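PDB 1Q1L: chorismate synthase from Aquifex aeolicus, which probably catalyses, with reduced FMN as cofactor, the elimination of phosphate from 5-enolpyruvylshikimate-3-phosphate to give chorismate, the branch-point precursor of the aromatic amino acids. Local coordinates for residues A[7-12]-A[370-375]; A[234-239]-A[314-319]; A[251-256]-A[305-310]. One frame throughout, in Å; residues are numbered along the deposited sequence.

In the fold
Starting at the N terminus, residues 7-12 enter strand 10-14, the edge of the four-stranded antiparallel sheet within this chain. Their partner, helix 356-379, comes near the other end of the chain, so interaction 1 closes the longest loop, and the other two contacts lie within it. Further along, strand 229-236 pairs with strand 317-323 in the five-stranded sheet (interaction 2). Within that second loop, the start of helix 252-261 meets the hairpin at 305-310 (interaction 3). The loops therefore nest and none cross. Side chains join the contacts directly: L371 of helix 356-379 packs on A235 and V238, I256 on I317 and V319, and R255 lies beside D373, R7 and V370.

Interaction 1: residues A[7-12]-A[370-375]; sequences RYLRFL and VLADAL
D373 reaches out from helix 356-379 and takes three consecutive backbone N-H groups, those of R7, Y8 and L9, in the loop that leads into strand 10-14. Its CG is anti to the backbone N (chi1 -178°), which carries the carboxylate off the flank of the helix toward that loop. Around CA and CB the surroundings are apolar: L9 CG passes 4.1 Å from D373 CA, the two side chains running in opposite senses alongside one another, while L6 packs against D373 as well. Past CB, D373 CG stands 3.4 Å from R7 N, and from here the two oxygens divide the work. OD2 receives R7 N at 2.8 Å on its syn lone pair, in a nearly straight bond (169° at the hydrogen); R255 of helix 252-261 offers the same oxygen a long, weak ion pair.

The fold is a beta-alpha-beta sandwich, and this carboxylate joins one of its long helices to the loop just ahead of the first strand of the four-stranded sheet. Strand 10-14 itself pairs with strand 21-27, R10 adding a salt bridge to E27.

OD1 serves two donors. Y8 N comes at 2.7 Å from the syn side, 20° out of the carboxylate plane, whereas L9 N, with OD1 also 2.7 Å away, lies almost in line with the C-O bond. Bonds to both oxygens hold the carboxylate against rotation and draw the loop backbone round it. Beside this grip, Y8 CB comes within 3.5 Å of D373 OD1 before the ring turns away, its hydroxyl hydrogen-bonded to G381 O. L9 turns toward the helix instead and sets CD1 against A372 CB at 4.0 Å, where C152 of helix 142-157 touches both residues.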
loop_
_atom_site.group_PDB
_atom_site.type_symbol
_atom_site.label_atom_id
_atom_site.label_comp_id
_atom_site.label_asym_id
_atom_site.label_seq_id
_atom_site.Cartn_x
_atom_site.Cartn_y
_atom_site.Cartn_z
ATOM N N ARG A 7 -7.216 -3.324 2.734
ATOM C CA ARG A 7 -7.033 -2.121 3.540
ATOM C C ARG A 7 -6.465 -2.415 4.930
ATOM O O ARG A 7 -5.685 -1.626 5.465
ATOM C CB ARG A 7 -8.370 -1.384 3.712
ATOM C CG ARG A 7 -9.166 -1.112 2.437
ATOM C CD ARG A 7 -8.576 0.001 1.586
ATOM N NE ARG A 7 -7.492 -0.468 0.728
ATOM C CZ ARG A 7 -6.847 0.297 -0.147
ATOM N NH1 ARG A 7 -7.178 1.577 -0.281
ATOM N NH2 ARG A 7 -5.875 -0.216 -0.890
ATOM N N TYR A 8 -6.857 -3.547 5.508
ATOM C CA TYR A 8 -6.419 -3.916 6.850
ATOM C C TYR A 8 -5.560 -5.181 6.920
ATOM O O TYR A 8 -4.464 -5.160 7.486
ATOM C CB TYR A 8 -7.642 -4.092 7.747
ATOM C CG TYR A 8 -7.319 -4.211 9.216
ATOM C CD1 TYR A 8 -7.262 -3.078 10.031
ATOM C CD2 TYR A 8 -7.079 -5.456 9.797
ATOM C CE1 TYR A 8 -6.976 -3.184 11.391
ATOM C CE2 TYR A 8 -6.790 -5.575 11.153
ATOM C CZ TYR A 8 -6.743 -4.437 11.945
ATOM O OH TYR A 8 -6.476 -4.561 13.290
ATOM N N LEU A 9 -6.068 -6.283 6.374
ATOM C CA LEU A 9 -5.335 -7.542 6.386
ATOM C C LEU A 9 -4.233 -7.507 5.345
ATOM O O LEU A 9 -4.256 -6.681 4.430
ATOM C CB LEU A 9 -6.261 -8.718 6.073
ATOM C CG LEU A 9 -7.358 -9.069 7.075
ATOM C CD1 LEU A 9 -8.215 -10.169 6.479
ATOM C CD2 LEU A 9 -6.743 -9.498 8.405
ATOM N N ARG A 10 -3.267 -8.407 5.492
ATOM C CA ARG A 10 -2.154 -8.497 4.556
ATOM C C ARG A 10 -1.811 -9.972 4.457
ATOM O O ARG A 10 -1.845 -10.694 5.456
ATOM C CB ARG A 10 -0.911 -7.766 5.083
ATOM C CG ARG A 10 -1.172 -6.478 5.835
ATOM C CD ARG A 10 0.046 -6.097 6.683
ATOM N NE ARG A 10 1.142 -5.568 5.881
ATOM C CZ ARG A 10 2.312 -5.164 6.377
ATOM N NH1 ARG A 10 2.557 -5.233 7.678
ATOM N NH2 ARG A 10 3.229 -4.657 5.567
ATOM N N PHE A 11 -1.499 -10.430 3.257
ATOM C CA PHE A 11 -1.108 -11.810 3.104
ATOM C C PHE A 11 -0.348 -12.002 1.815
ATOM O O PHE A 11 -0.476 -11.217 0.880
ATOM C CB PHE A 11 -2.336 -12.745 3.201
ATOM C CG PHE A 11 -3.152 -12.862 1.933
ATOM C CD1 PHE A 11 -2.792 -13.762 0.939
ATOM C CD2 PHE A 11 -4.307 -12.105 1.761
ATOM C CE1 PHE A 11 -3.572 -13.914 -0.213
ATOM C CE2 PHE A 11 -5.096 -12.246 0.616
ATOM C CZ PHE A 11 -4.729 -13.154 -0.373
ATOM N N LEU A 12 0.497 -13.023 1.798
ATOM C CA LEU A 12 1.266 -13.365 0.619
ATOM C C LEU A 12 1.230 -14.871 0.523
ATOM O O LEU A 12 1.164 -15.551 1.548
ATOM C CB LEU A 12 2.718 -12.906 0.748
ATOM C CG LEU A 12 2.983 -11.408 0.633
ATOM C CD1 LEU A 12 4.460 -11.137 0.913
ATOM C CD2 LEU A 12 2.585 -10.921 -0.767
ATOM N N VAL A 370 -12.119 -10.544 1.543
ATOM C CA VAL A 370 -12.552 -9.172 1.315
ATOM C C VAL A 370 -13.417 -8.680 2.463
ATOM O O VAL A 370 -13.229 -7.569 2.969
ATOM C CB VAL A 370 -13.350 -9.052 -0.014
ATOM C CG1 VAL A 370 -13.886 -7.631 -0.191
ATOM C CG2 VAL A 370 -12.448 -9.396 -1.183
ATOM N N LEU A 371 -14.356 -9.516 2.894
ATOM C CA LEU A 371 -15.253 -9.124 3.966
ATOM C C LEU A 371 -14.563 -9.017 5.312
ATOM O O LEU A 371 -14.863 -8.101 6.081
ATOM C CB LEU A 371 -16.440 -10.085 4.049
ATOM C CG LEU A 371 -17.334 -10.068 2.798
ATOM C CD1 LEU A 371 -18.572 -10.923 3.038
ATOM C CD2 LEU A 371 -17.759 -8.635 2.482
ATOM N N ALA A 372 -13.650 -9.943 5.603
ATOM C CA ALA A 372 -12.925 -9.905 6.870
ATOM C C ALA A 372 -12.097 -8.627 6.886
ATOM O O ALA A 372 -12.025 -7.927 7.898
ATOM C CB ALA A 372 -12.009 -11.134 7.006
ATOM N N ASP A 373 -11.472 -8.332 5.753
ATOM C CA ASP A 373 -10.662 -7.129 5.611
ATOM C C ASP A 373 -11.517 -5.876 5.847
ATOM O O ASP A 373 -11.151 -4.990 6.630
ATOM C CB ASP A 373 -10.055 -7.081 4.209
ATOM C CG ASP A 373 -9.154 -5.878 4.006
ATOM O OD1 ASP A 373 -8.170 -5.754 4.762
ATOM O OD2 ASP A 373 -9.430 -5.061 3.099
ATOM N N ALA A 374 -12.659 -5.813 5.169
ATOM C CA ALA A 374 -13.566 -4.673 5.284
ATOM C C ALA A 374 -14.166 -4.539 6.682
ATOM O O ALA A 374 -14.463 -3.437 7.125
ATOM C CB ALA A 374 -14.687 -4.795 4.256
ATOM N N LEU A 375 -14.361 -5.661 7.368
ATOM C CA LEU A 375 -14.925 -5.606 8.702
ATOM C C LEU A 375 -13.870 -5.059 9.664
ATOM O O LEU A 375 -14.164 -4.204 10.495
ATOM C CB LEU A 375 -15.394 -6.991 9.146
ATOM C CG LEU A 375 -16.172 -7.017 10.467
ATOM C CD1 LEU A 375 -17.354 -6.065 10.395
ATOM C CD2 LEU A 375 -16.640 -8.435 10.759
#

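Interaction 2: residues A[234-239]-A[314-319]; sequences FALNVP and GMPIVV
A235 and I317 form a hydrogen-bonded pair between two antiparallel strands, 229-236 and 317-323, neighbours in the five-stranded sheet of the beta-alpha-beta sandwich. The short segments 234-236 and 317-319 run 175° apart in direction. Two main-chain bonds hold the pair: A235 N to I317 O at 3.0 Å, and I317 N back to A235 O, also 3.0 Å. F234 and V318 make the adjacent non-hydrogen-bonded pair, where F234 CA leans on I317 O in a CA-H...O contact of 3.0 Å. A similar contact joins G314 CA to V238 O, further along where the strands have given way to loop; the positive phi of G314 would press a beta carbon against the carbonyl before it.

Waters take over where direct pairing stops. One bridges the main chains beyond the last strand bond, giving its hydrogens to A235 O and M315 O and accepting from V238 N at 2.8 Å. A second donates both its hydrogens across the loops, to V238 O and to G314 O, the latter at 2.7 Å.

Apolar contacts cover both faces. On the face of A235 and I317 the two CB atoms stand 4.0 Å apart. I317 CG1, anti to its carbonyl carbon (chi1 -58°), reaches V238 CG2 at 4.0 Å, and those two side chains cross at about a right angle. L367 and L371 of helix 356-379 cover A235 there, and I256 of helix 252-261 packs on I317. On the face of F234 and V318, helix 187-197 lies over the sheet: F234 touches H194, and L190 touches both L236 and P316. L236 CD2 rests on P316 CB at 3.7 Å.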
loop_
_atom_site.group_PDB
_atom_site.type_symbol
_atom_site.label_atom_id
_atom_site.label_comp_id
_atom_site.label_asym_id
_atom_site.label_seq_id
_atom_site.Cartn_x
_atom_site.Cartn_y
_atom_site.Cartn_z
ATOM N N PHE A 234 -22.293 -16.108 -1.731
ATOM C CA PHE A 234 -23.029 -15.182 -0.891
ATOM C C PHE A 234 -22.436 -15.122 0.503
ATOM O O PHE A 234 -21.690 -16.014 0.921
ATOM C CB PHE A 234 -24.498 -15.613 -0.796
ATOM C CG PHE A 234 -24.699 -16.910 -0.062
ATOM C CD1 PHE A 234 -24.784 -16.933 1.323
ATOM C CD2 PHE A 234 -24.753 -18.115 -0.754
ATOM C CE1 PHE A 234 -24.918 -18.141 2.010
ATOM C CE2 PHE A 234 -24.885 -19.317 -0.079
ATOM C CZ PHE A 234 -24.969 -19.331 1.308
ATOM N N ALA A 235 -22.774 -14.052 1.213
ATOM C CA ALA A 235 -22.347 -13.849 2.588
ATOM C C ALA A 235 -23.586 -13.337 3.304
ATOM O O ALA A 235 -24.234 -12.399 2.833
ATOM C CB ALA A 235 -21.225 -12.817 2.660
ATOM N N LEU A 236 -23.919 -13.960 4.431
ATOM C CA LEU A 236 -25.095 -13.580 5.202
ATOM C C LEU A 236 -24.751 -12.854 6.497
ATOM O O LEU A 236 -23.698 -13.083 7.093
ATOM C CB LEU A 236 -25.924 -14.823 5.543
ATOM C CG LEU A 236 -26.362 -15.707 4.371
ATOM C CD1 LEU A 236 -27.178 -16.879 4.877
ATOM C CD2 LEU A 236 -27.171 -14.874 3.391
ATOM N N ASN A 237 -25.661 -11.974 6.914
ATOM C CA ASN A 237 -25.533 -11.201 8.145
ATOM C C ASN A 237 -24.418 -10.167 8.159
ATOM O O ASN A 237 -23.852 -9.864 9.211
ATOM C CB ASN A 237 -25.374 -12.143 9.340
ATOM C CG ASN A 237 -26.544 -13.100 9.476
ATOM O OD1 ASN A 237 -27.698 -12.681 9.450
ATOM N ND2 ASN A 237 -26.249 -14.390 9.623
ATOM N N VAL A 238 -24.099 -9.623 6.991
ATOM C CA VAL A 238 -23.076 -8.598 6.904
ATOM C C VAL A 238 -23.796 -7.289 7.204
ATOM O O VAL A 238 -24.788 -6.953 6.560
ATOM C CB VAL A 238 -22.454 -8.542 5.493
ATOM C CG1 VAL A 238 -21.451 -7.394 5.401
ATOM C CG2 VAL A 238 -21.769 -9.865 5.179
ATOM N N PRO A 239 -23.317 -6.538 8.203
ATOM C CA PRO A 239 -23.967 -5.271 8.540
ATOM C C PRO A 239 -23.759 -4.225 7.451
ATOM O O PRO A 239 -22.879 -4.367 6.602
ATOM C CB PRO A 239 -23.285 -4.880 9.846
ATOM C CG PRO A 239 -21.882 -5.380 9.628
ATOM C CD PRO A 239 -22.121 -6.758 9.039
ATOM N N GLY A 314 -26.662 -4.677 4.259
ATOM C CA GLY A 314 -27.218 -5.315 5.423
ATOM C C GLY A 314 -27.936 -6.502 4.823
ATOM O O GLY A 314 -28.210 -7.476 5.509
HETATM N N MSE A 315 -28.249 -6.416 3.529
HETATM C CA MSE A 315 -28.900 -7.515 2.830
HETATM C C MSE A 315 -27.790 -8.505 2.481
HETATM O O MSE A 315 -26.603 -8.184 2.599
HETATM C CB MSE A 315 -29.587 -7.027 1.546
HETATM C CG MSE A 315 -30.809 -6.131 1.783
HETATM SE SE MSE A 315 -32.164 -6.993 2.891
HETATM C CE MSE A 315 -32.952 -8.138 1.543
ATOM N N PRO A 316 -28.155 -9.721 2.055
ATOM C CA PRO A 316 -27.124 -10.702 1.712
ATOM C C PRO A 316 -26.236 -10.210 0.579
ATOM O O PRO A 316 -26.722 -9.603 -0.386
ATOM C CB PRO A 316 -27.936 -11.928 1.288
ATOM C CG PRO A 316 -29.215 -11.776 2.054
ATOM C CD PRO A 316 -29.500 -10.304 1.926
ATOM N N ILE A 317 -24.935 -10.450 0.703
ATOM C CA ILE A 317 -24.010 -10.068 -0.361
ATOM C C ILE A 317 -24.111 -11.205 -1.366
ATOM O O ILE A 317 -23.964 -12.376 -1.006
ATOM C CB ILE A 317 -22.551 -9.990 0.129
ATOM C CG1 ILE A 317 -22.438 -8.998 1.286
ATOM C CG2 ILE A 317 -21.645 -9.605 -1.030
ATOM C CD1 ILE A 317 -22.934 -7.604 0.961
ATOM N N VAL A 318 -24.375 -10.874 -2.620
ATOM C CA VAL A 318 -24.509 -11.910 -3.633
ATOM C C VAL A 318 -23.682 -11.566 -4.843
ATOM O O VAL A 318 -23.849 -10.505 -5.445
ATOM C CB VAL A 318 -25.974 -12.093 -4.054
ATOM C CG1 VAL A 318 -26.077 -13.146 -5.166
ATOM C CG2 VAL A 318 -26.801 -12.504 -2.854
ATOM N N VAL A 319 -22.796 -12.488 -5.203
ATOM C CA VAL A 319 -21.898 -12.297 -6.328
ATOM C C VAL A 319 -22.012 -13.441 -7.324
ATOM O O VAL A 319 -21.995 -14.606 -6.936
ATOM C CB VAL A 319 -20.434 -12.222 -5.829
ATOM C CG1 VAL A 319 -19.529 -11.764 -6.931
ATOM C CG2 VAL A 319 -20.353 -11.303 -4.624
HETATM O O HOH W 1 -25.156 -9.958 4.404
HETATM O O HOH W 2 -27.195 -8.260 7.881
#

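Interaction 3: residues A[251-256]-A[305-310]; sequences RIDGRI and GGTEGG
R251, the N-cap residue of helix 252-261, lies along G309 and G310, the two corner residues of a type I' turn that connects strands 307-308 and 311-312 of a beta-hairpin. This side is tight. R251 CB and CG both pass 3.8 Å from G310 CA, leaving no room for a side chain on that glycine, and the extended arginine carries its guanidinium on until G309 O stands over one face, 3.4 Å above the plane. The first N-H of the helix is taken up here too: I252 N gives G310 O a nearly straight bond of 2.8 Å (171°), the donor sitting 32° off the carbonyl plane. I252 CG2 packs on T307 CB at 3.8 Å. R251 NH1 also makes a long salt bridge to D253 OD2. Cutting R251 back to an alanine is likely to open a gap beside the turn, uncover the G309 carbonyl and take from D253 its salt-bridge partner.

Looser is the side of D253, where a water stands between helix and hairpin and T307 OG1 is hydrogen-bonded to K267 of a neighbouring subunit. That water bonds T307 OG1, accepts from G310 N, and donates to D253 OD2 at 2.6 Å.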
loop_
_atom_site.group_PDB
_atom_site.type_symbol
_atom_site.label_atom_id
_atom_site.label_comp_id
_atom_site.label_asym_id
_atom_site.label_seq_id
_atom_site.Cartn_x
_atom_site.Cartn_y
_atom_site.Cartn_z
ATOM N N ARG A 251 -14.681 1.358 -2.511
ATOM C CA ARG A 251 -15.991 0.787 -2.797
ATOM C C ARG A 251 -15.951 -0.731 -2.688
ATOM O O ARG A 251 -15.120 -1.386 -3.324
ATOM C CB ARG A 251 -16.440 1.228 -4.183
ATOM C CG ARG A 251 -16.814 2.704 -4.217
ATOM C CD ARG A 251 -17.110 3.200 -5.622
ATOM N NE ARG A 251 -18.081 4.286 -5.586
ATOM C CZ ARG A 251 -19.389 4.120 -5.741
ATOM N NH1 ARG A 251 -19.885 2.908 -5.957
ATOM N NH2 ARG A 251 -20.205 5.161 -5.655
ATOM N N ILE A 252 -16.857 -1.280 -1.881
ATOM C CA ILE A 252 -16.909 -2.716 -1.648
ATOM C C ILE A 252 -17.088 -3.550 -2.919
ATOM O O ILE A 252 -16.492 -4.623 -3.053
ATOM C CB ILE A 252 -18.027 -3.064 -0.621
ATOM C CG1 ILE A 252 -17.818 -4.475 -0.077
ATOM C CG2 ILE A 252 -19.400 -2.953 -1.267
ATOM C CD1 ILE A 252 -16.517 -4.640 0.678
ATOM N N ASP A 253 -17.890 -3.060 -3.859
ATOM C CA ASP A 253 -18.131 -3.793 -5.103
ATOM C C ASP A 253 -16.847 -3.956 -5.905
ATOM O O ASP A 253 -16.550 -5.039 -6.413
ATOM C CB ASP A 253 -19.188 -3.073 -5.944
ATOM C CG ASP A 253 -19.075 -1.562 -5.848
ATOM O OD1 ASP A 253 -17.986 -1.015 -6.134
ATOM O OD2 ASP A 253 -20.078 -0.917 -5.482
ATOM N N GLY A 254 -16.082 -2.878 -6.014
ATOM C CA GLY A 254 -14.830 -2.950 -6.739
ATOM C C GLY A 254 -13.915 -3.968 -6.093
ATOM O O GLY A 254 -13.310 -4.785 -6.784
ATOM N N ARG A 255 -13.814 -3.936 -4.767
ATOM C CA ARG A 255 -12.949 -4.883 -4.060
ATOM C C ARG A 255 -13.394 -6.322 -4.292
ATOM O O ARG A 255 -12.573 -7.205 -4.524
ATOM C CB ARG A 255 -12.936 -4.597 -2.562
ATOM C CG ARG A 255 -12.268 -3.283 -2.173
ATOM C CD ARG A 255 -11.928 -3.330 -0.695
ATOM N NE ARG A 255 -12.531 -2.233 0.036
ATOM C CZ ARG A 255 -12.547 -2.139 1.361
ATOM N NH1 ARG A 255 -11.992 -3.087 2.108
ATOM N NH2 ARG A 255 -13.123 -1.095 1.936
ATOM N N ILE A 256 -14.696 -6.563 -4.213
ATOM C CA ILE A 256 -15.211 -7.901 -4.455
ATOM C C ILE A 256 -14.846 -8.306 -5.880
ATOM O O ILE A 256 -14.358 -9.408 -6.113
ATOM C CB ILE A 256 -16.751 -7.954 -4.272
ATOM C CG1 ILE A 256 -17.096 -7.813 -2.788
ATOM C CG2 ILE A 256 -17.307 -9.259 -4.838
ATOM C CD1 ILE A 256 -18.586 -7.725 -2.503
ATOM N N GLY A 305 -27.632 -7.133 -4.759
ATOM C CA GLY A 305 -26.631 -8.046 -4.240
ATOM C C GLY A 305 -25.973 -7.593 -2.946
ATOM O O GLY A 305 -24.795 -7.859 -2.726
ATOM N N GLY A 306 -26.729 -6.896 -2.103
ATOM C CA GLY A 306 -26.208 -6.451 -0.822
ATOM C C GLY A 306 -25.326 -5.217 -0.757
ATOM O O GLY A 306 -24.799 -4.910 0.315
ATOM N N THR A 307 -25.149 -4.510 -1.873
ATOM C CA THR A 307 -24.327 -3.305 -1.869
ATOM C C THR A 307 -25.034 -2.158 -2.591
ATOM O O THR A 307 -25.707 -2.365 -3.602
ATOM C CB THR A 307 -22.945 -3.539 -2.547
ATOM O OG1 THR A 307 -23.038 -3.257 -3.947
ATOM C CG2 THR A 307 -22.489 -4.993 -2.363
ATOM N N GLU A 308 -24.882 -0.954 -2.052
ATOM C CA GLU A 308 -25.475 0.257 -2.613
ATOM C C GLU A 308 -24.450 1.384 -2.555
ATOM O O GLU A 308 -23.992 1.752 -1.472
ATOM C CB GLU A 308 -26.695 0.700 -1.800
ATOM C CG GLU A 308 -27.917 -0.193 -1.885
ATOM C CD GLU A 308 -29.026 0.269 -0.951
ATOM O OE1 GLU A 308 -30.115 -0.348 -0.951
ATOM O OE2 GLU A 308 -28.799 1.251 -0.205
ATOM N N GLY A 309 -24.094 1.926 -3.715
ATOM C CA GLY A 309 -23.144 3.026 -3.758
ATOM C C GLY A 309 -21.782 2.771 -3.136
ATOM O O GLY A 309 -21.205 3.663 -2.516
ATOM N N GLY A 310 -21.268 1.556 -3.297
ATOM C CA GLY A 310 -19.962 1.231 -2.753
ATOM C C GLY A 310 -19.952 0.743 -1.315
ATOM O O GLY A 310 -18.903 0.370 -0.796
HETATM O O HOH W 3 -22.521 -0.436 -4.723
#